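Local coordinates for protein second substrate binding domain of putative amino acid ABC transporter (Streptococcus pneumoniae, PDB 4OEN) that probably binds an amino acid outside the cell and delivers it to the membrane part of an ABC transporter, at residues 26-31 / 84-89; 136-141 / 145-150; 165-168 / 174-177. All blocks are in the same frame, centred on the assembly; numbering follows the deposited sequence. Where two conformers were deposited one is given.

Contact 1: residues 26-31 / 84-89; sequences TGIDME and ESYYTA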
# COMPACT_ATOMS: atom_id res chain seq x y z
N THR A 26 -1.88 -11.55 -8.57
CA THR A 26 -2.49 -11.80 -7.28
C THR A 26 -2.26 -10.55 -6.43
O THR A 26 -1.85 -9.52 -6.96
CB THR A 26 -1.89 -13.07 -6.60
OG1 THR A 26 -2.64 -13.39 -5.43
CG2 THR A 26 -0.43 -12.85 -6.22
N GLY A 27 -2.55 -10.62 -5.14
CA GLY A 27 -2.32 -9.48 -4.27
C GLY A 27 -3.59 -9.06 -3.56
O GLY A 27 -4.66 -9.51 -3.92
N ILE A 28 -3.48 -8.19 -2.56
CA ILE A 28 -4.64 -7.71 -1.83
C ILE A 28 -5.77 -7.21 -2.74
O ILE A 28 -6.94 -7.57 -2.57
CB ILE A 28 -4.23 -6.56 -0.88
CG1 ILE A 28 -3.22 -7.07 0.14
CG2 ILE A 28 -5.46 -5.91 -0.25
CD1 ILE A 28 -2.64 -5.96 1.03
N ASP A 29 -5.40 -6.40 -3.72
CA ASP A 29 -6.39 -5.79 -4.60
C ASP A 29 -7.10 -6.79 -5.47
O ASP A 29 -8.31 -6.67 -5.71
CB ASP A 29 -5.75 -4.76 -5.51
CG ASP A 29 -5.39 -3.50 -4.80
OD1 ASP A 29 -5.74 -3.36 -3.60
OD2 ASP A 29 -4.77 -2.65 -5.47
N MET A 30 -6.34 -7.76 -5.96
CA MET A 30 -6.89 -8.77 -6.86
C MET A 30 -7.87 -9.63 -6.10
O MET A 30 -8.99 -9.88 -6.57
CB MET A 30 -5.78 -9.62 -7.47
CG MET A 30 -4.84 -8.80 -8.38
SD MET A 30 -5.63 -8.03 -9.83
CE MET A 30 -6.05 -6.39 -9.23
N GLU A 31 -7.48 -10.06 -4.90
CA GLU A 31 -8.37 -10.89 -4.11
C GLU A 31 -9.60 -10.11 -3.66
O GLU A 31 -10.70 -10.65 -3.65
CB GLU A 31 -7.64 -11.47 -2.90
CG GLU A 31 -6.59 -12.48 -3.31
CD GLU A 31 -6.17 -13.41 -2.18
OE1 GLU A 31 -7.03 -13.82 -1.37
OE2 GLU A 31 -4.97 -13.72 -2.11
N GLU A 84 -15.04 3.95 -0.38
CA GLU A 84 -14.54 3.99 0.98
C GLU A 84 -13.13 3.43 0.99
O GLU A 84 -12.81 2.57 0.17
CB GLU A 84 -15.43 3.18 1.92
CG GLU A 84 -16.83 3.73 2.06
CD GLU A 84 -16.90 4.87 3.06
OE1 GLU A 84 -15.89 5.13 3.74
OE2 GLU A 84 -17.98 5.50 3.16
N SER A 85 -12.29 3.91 1.90
CA SER A 85 -10.95 3.39 2.04
C SER A 85 -10.97 1.93 2.45
O SER A 85 -11.71 1.55 3.36
CB SER A 85 -10.16 4.20 3.07
OG SER A 85 -8.84 3.67 3.21
N TYR A 86 -10.14 1.10 1.81
CA TYR A 86 -9.98 -0.27 2.27
C TYR A 86 -8.64 -0.50 2.95
O TYR A 86 -8.36 -1.60 3.42
CB TYR A 86 -10.16 -1.27 1.12
CG TYR A 86 -9.17 -1.20 -0.02
CD1 TYR A 86 -7.95 -1.87 0.04
CD2 TYR A 86 -9.46 -0.48 -1.16
CE1 TYR A 86 -7.05 -1.79 -1.02
CE2 TYR A 86 -8.56 -0.41 -2.23
CZ TYR A 86 -7.36 -1.07 -2.15
OH TYR A 86 -6.45 -1.01 -3.19
N TYR A 87 -7.82 0.55 3.03
CA TYR A 87 -6.51 0.41 3.66
C TYR A 87 -5.93 1.77 3.98
O TYR A 87 -5.79 2.61 3.09
CB TYR A 87 -5.55 -0.37 2.76
CG TYR A 87 -4.24 -0.68 3.44
CD1 TYR A 87 -4.18 -1.65 4.44
CD2 TYR A 87 -3.07 -0.01 3.10
CE1 TYR A 87 -2.99 -1.94 5.07
CE2 TYR A 87 -1.87 -0.30 3.73
CZ TYR A 87 -1.84 -1.27 4.71
OH TYR A 87 -0.66 -1.57 5.36
N THR A 88 -5.59 1.98 5.25
CA THR A 88 -4.90 3.20 5.65
C THR A 88 -3.42 2.98 5.53
O THR A 88 -2.86 2.11 6.21
CB THR A 88 -5.24 3.61 7.09
OG1 THR A 88 -6.65 3.84 7.19
CG2 THR A 88 -4.47 4.89 7.47
N ALA A 89 -2.79 3.77 4.67
CA ALA A 89 -1.37 3.64 4.38
C ALA A 89 -0.57 4.43 5.40
O ALA A 89 -0.84 5.60 5.63
CB ALA A 89 -1.07 4.12 2.98
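The CG of Tyr-86 stands between its own backbone N and carbonyl carbon (chi1 62°), and this sends the ring across to Asp-29. Asp-29 answers with its CG beside the backbone N (chi1 -74°), which brings the carboxylate nearer than its CB alone would suggest. The phenol and the carboxylate then meet at about a right angle, with their planes 81° apart. Tyr-86 OH lies 2.5 Å from Asp-29 OD1, unusually short for a hydrogen bond. OD2 has a different partner, the backbone N of Gly-69. The two carboxylate oxygens thus have separate partners, which probably limits rotation of the buried carboxylate. Beside the polar pair, CG2 of Ile-28 comes obliquely to CE1 of Tyr-86, at 4.5 Å. Tyr-86 thus takes a polar contact at its hydroxyl and an apolar one on its ring.

Gly-27 is the N-cap of helix 28-40, so Ile-28 and Asp-29 belong to its first turn. The contact joins this turn to segment 84-89, which carries the early part of strand 87-96. Helix 213-222 packs on Ile-28 through Leu-218 and Tyr-221. Strand 180-190 lies against Tyr-86 through Thr-185. The site is buried within the type II periplasmic binding protein fold.

Contact 2: residues 136-141 / 145-150; sequences KTFADG and YDSLNT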
# COMPACT_ATOMS: atom_id res chain seq x y z
N LYS A 136 20.22 8.97 6.68
CA LYS A 136 20.99 8.59 5.51
C LYS A 136 20.00 8.29 4.39
O LYS A 136 19.08 7.49 4.53
CB LYS A 136 21.89 7.38 5.78
CG LYS A 136 22.71 6.97 4.57
CD LYS A 136 23.78 5.95 4.94
CE LYS A 136 24.57 5.52 3.72
NZ LYS A 136 25.17 6.68 3.00
N THR A 137 20.19 8.99 3.27
CA THR A 137 19.26 8.92 2.15
C THR A 137 19.72 7.96 1.07
O THR A 137 20.90 7.97 0.67
CB THR A 137 19.08 10.31 1.57
OG1 THR A 137 18.73 11.20 2.64
CG2 THR A 137 18.00 10.33 0.49
N PHE A 138 18.79 7.15 0.59
CA PHE A 138 19.06 6.16 -0.43
C PHE A 138 18.23 6.35 -1.68
O PHE A 138 17.08 6.78 -1.63
CB PHE A 138 18.82 4.76 0.12
CG PHE A 138 19.74 4.39 1.22
CD1 PHE A 138 20.93 3.73 0.95
CD2 PHE A 138 19.44 4.71 2.54
CE1 PHE A 138 21.78 3.38 1.98
CE2 PHE A 138 20.29 4.36 3.56
CZ PHE A 138 21.46 3.70 3.29
N ALA A 139 18.82 5.99 -2.81
CA ALA A 139 18.16 6.14 -4.11
C ALA A 139 17.24 4.96 -4.41
O ALA A 139 16.31 5.08 -5.20
CB ALA A 139 19.18 6.28 -5.18
N ASP A 140 17.51 3.82 -3.79
CA ASP A 140 16.69 2.63 -4.00
C ASP A 140 16.60 1.81 -2.73
O ASP A 140 17.48 1.90 -1.86
CB ASP A 140 17.25 1.77 -5.15
CG ASP A 140 18.70 1.36 -4.92
OD1 ASP A 140 18.94 0.43 -4.14
OD2 ASP A 140 19.60 1.97 -5.55
N GLY A 141 15.55 1.01 -2.62
CA GLY A 141 15.31 0.21 -1.42
C GLY A 141 16.37 -0.86 -1.16
O GLY A 141 16.72 -1.12 -0.01
N TYR A 145 18.19 -1.41 2.44
CA TYR A 145 18.08 -2.60 3.29
C TYR A 145 19.42 -3.33 3.41
O TYR A 145 19.67 -4.01 4.41
CB TYR A 145 16.95 -3.51 2.78
CG TYR A 145 15.59 -2.96 3.17
CD1 TYR A 145 15.14 -3.06 4.48
CD2 TYR A 145 14.78 -2.31 2.24
CE1 TYR A 145 13.91 -2.54 4.85
CE2 TYR A 145 13.55 -1.78 2.61
CZ TYR A 145 13.12 -1.89 3.92
OH TYR A 145 11.90 -1.38 4.31
N ASP A 146 20.30 -3.18 2.42
CA ASP A 146 21.65 -3.72 2.54
C ASP A 146 22.37 -3.02 3.68
O ASP A 146 23.05 -3.65 4.49
CB ASP A 146 22.43 -3.55 1.24
CG ASP A 146 22.01 -4.54 0.18
OD1 ASP A 146 21.14 -5.39 0.46
OD2 ASP A 146 22.56 -4.47 -0.94
N SER A 147 22.22 -1.69 3.74
CA SER A 147 22.84 -0.91 4.78
C SER A 147 22.28 -1.28 6.15
O SER A 147 23.03 -1.37 7.12
CB SER A 147 22.64 0.58 4.49
OG SER A 147 23.27 1.39 5.47
N LEU A 148 20.97 -1.47 6.25
CA LEU A 148 20.36 -1.90 7.52
C LEU A 148 20.96 -3.23 7.96
O LEU A 148 21.29 -3.42 9.13
CB LEU A 148 18.84 -2.01 7.39
CG LEU A 148 18.08 -2.33 8.70
CD1 LEU A 148 18.19 -1.16 9.65
CD2 LEU A 148 16.62 -2.72 8.48
N ASN A 149 21.13 -4.14 7.01
CA ASN A 149 21.63 -5.48 7.30
C ASN A 149 23.04 -5.47 7.86
O ASN A 149 23.34 -6.21 8.80
CB ASN A 149 21.58 -6.34 6.04
CG ASN A 149 21.81 -7.80 6.34
OD1 ASN A 149 21.24 -8.35 7.28
ND2 ASN A 149 22.67 -8.44 5.55
N THR A 150 23.91 -4.63 7.30
CA THR A 150 25.31 -4.58 7.73
C THR A 150 25.47 -3.82 9.04
O THR A 150 26.52 -3.89 9.67
CB THR A 150 26.22 -3.93 6.66
OG1 THR A 150 25.90 -2.54 6.53
CG2 THR A 150 26.07 -4.63 5.31
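Phe-138 and Ser-147 make the tight side-chain part of this contact. Phe-138 holds CG beside its backbone N (chi1 -64°), which carries the ring to the helix, far end first. CZ of Phe-138 lies 3.5 Å from CB of Ser-147 and 3.7 Å from OG of Ser-147. CE1 of Phe-138 is a little farther from CB of Ser-147, at 3.9 Å. The approach to the ring is oblique. The CB of Ser-147 points toward the strand. The small side chain probably lets the ring end come this close. Both residues are buried.

The second close point is in the helix itself. Tyr-145 N gives a hydrogen bond to Gly-141 O, 2.9 Å long and nearly straight at 165°. This is an i to i+4 bond of the first helical turn. O of Gly-141 also lies 3.2 Å from CD2 of Tyr-145, at the edge of the ring and near its plane. The phenol OH bonds elsewhere, to Asp-158.

The other side is loose and open to solvent. Asp-140 and Asp-146 are exposed, and their carboxylates do not touch. Asp-140 is the N-cap, and its OD1 takes a hydrogen bond from the backbone N of Ser-143. Its negative charge would probably suit the positive end of the helix dipole.

The contact folds helix 141-150 back on strand 134-138, directly after the turn that joins them. Strand 134-138, this helix and strand 155-159 form a beta-alpha-beta crossover, with both strands parallel to strand 111-115 between them. Strands 155-159 and 173-174 pack on the helix, where Val-156 and Leu-173 touch both Tyr-145 and Leu-148.

Contact 3: residues 165-168 / 174-177; sequences YSIS and KTPI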
# COMPACT_ATOMS: atom_id res chain seq x y z
N TYR A 165 4.75 -6.72 4.25
CA TYR A 165 4.73 -7.81 3.27
C TYR A 165 6.06 -8.55 3.31
O TYR A 165 6.10 -9.77 3.31
CB TYR A 165 4.46 -7.27 1.85
CG TYR A 165 4.54 -8.33 0.78
CD1 TYR A 165 3.70 -9.42 0.80
CD2 TYR A 165 5.45 -8.21 -0.27
CE1 TYR A 165 3.76 -10.39 -0.18
CE2 TYR A 165 5.53 -9.19 -1.26
CZ TYR A 165 4.67 -10.28 -1.21
OH TYR A 165 4.71 -11.27 -2.17
N SER A 166 7.14 -7.78 3.38
CA SER A 166 8.47 -8.38 3.42
C SER A 166 8.66 -9.22 4.68
O SER A 166 9.22 -10.31 4.62
CB SER A 166 9.56 -7.29 3.33
OG SER A 166 9.54 -6.43 4.45
N ILE A 167 8.17 -8.72 5.81
CA ILE A 167 8.26 -9.46 7.06
C ILE A 167 7.38 -10.72 7.00
O ILE A 167 7.79 -11.80 7.44
CB ILE A 167 7.86 -8.57 8.26
CG1 ILE A 167 8.91 -7.48 8.48
CG2 ILE A 167 7.68 -9.42 9.53
CD1 ILE A 167 8.55 -6.43 9.51
N SER A 168 6.18 -10.58 6.44
CA SER A 168 5.28 -11.72 6.24
C SER A 168 5.93 -12.80 5.38
O SER A 168 5.69 -14.01 5.57
CB SER A 168 3.96 -11.24 5.62
OG SER A 168 3.06 -12.32 5.44
N LYS A 174 11.56 -6.08 12.15
CA LYS A 174 10.43 -5.85 13.04
C LYS A 174 10.03 -4.38 13.03
O LYS A 174 10.78 -3.52 12.57
CB LYS A 174 10.77 -6.32 14.46
CG LYS A 174 11.91 -5.58 15.09
CD LYS A 174 12.17 -6.15 16.48
CE LYS A 174 13.26 -5.39 17.20
NZ LYS A 174 13.48 -5.98 18.56
N THR A 175 8.82 -4.11 13.51
CA THR A 175 8.24 -2.78 13.52
C THR A 175 7.80 -2.46 14.94
O THR A 175 6.66 -2.72 15.33
CB THR A 175 7.05 -2.68 12.55
OG1 THR A 175 6.14 -3.75 12.82
CG2 THR A 175 7.53 -2.79 11.10
N PRO A 176 8.72 -1.92 15.74
CA PRO A 176 8.48 -1.73 17.17
C PRO A 176 7.59 -0.52 17.52
O PRO A 176 7.17 -0.40 18.69
CB PRO A 176 9.88 -1.55 17.73
CG PRO A 176 10.65 -0.93 16.61
CD PRO A 176 10.11 -1.57 15.36
N ILE A 177 7.34 0.34 16.54
CA ILE A 177 6.53 1.55 16.75
C ILE A 177 5.37 1.62 15.77
O ILE A 177 5.56 1.41 14.56
CB ILE A 177 7.38 2.82 16.60
CG1 ILE A 177 8.66 2.72 17.44
CG2 ILE A 177 6.57 4.06 16.98
CD1 ILE A 177 9.74 3.71 17.00
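Ile-167 on helix 160-168 faces the extended backbone of Lys-174 and Thr-175, with CA atoms of Ile-167 and Lys-174 7.3 Å apart. Its side chain carries the contact. CG1 sits beside the backbone N (chi1 -68°) and CD1 continues outward from it (chi2 172°), so the branch reaches the other segment end-on. CD1 of Ile-167 lies 4.0 Å from the backbone N of Lys-174 and 4.0 Å from CA of Lys-174. CD1 of Ile-167 also meets CG2 of Thr-175 at 4.1 Å, methyl to methyl. Thr-175 points its CB toward the helix, and its chi1 of 51° puts CG2 beside the backbone N, on the Ile-167 side.

Lys-174 offers only its backbone here. Its CB points away, and the chain beyond is extended. Its NZ bonds to the carbonyl oxygens of Glu-97 and Ser-99. The backbone of Lys-174 is paired with Val-95 of strand 87-96, and Thr-175 also rests on Ile-92 of that strand. Ile-167 thus packs against a segment already tied to the sheet.

With no hydrogen bond across it, the contact rests on van der Waals packing of the Ile-167 methyl, which sets no strict direction.

How the contacts relate
Contact 1 is buried near the centre of the molecule, contact 2 is partly buried and far out, and contact 3 lies at the surface. Their centres are 27 Å apart for contacts 1 and 2, 18 Å for contacts 1 and 3, and 16 Å for contacts 2 and 3. None touches another. Contacts 1 and 2 reach the same mixed sheet. Strand 87-96 links contacts 1 and 3: it runs through segment 84-89 of contact 1 and packs beside the loop of contact 3. The chemistry changes with place. Contact 1 has a buried side-chain hydrogen bond, contact 2 a helical backbone bond and ring packing, and contact 3 van der Waals packing without a hydrogen bond.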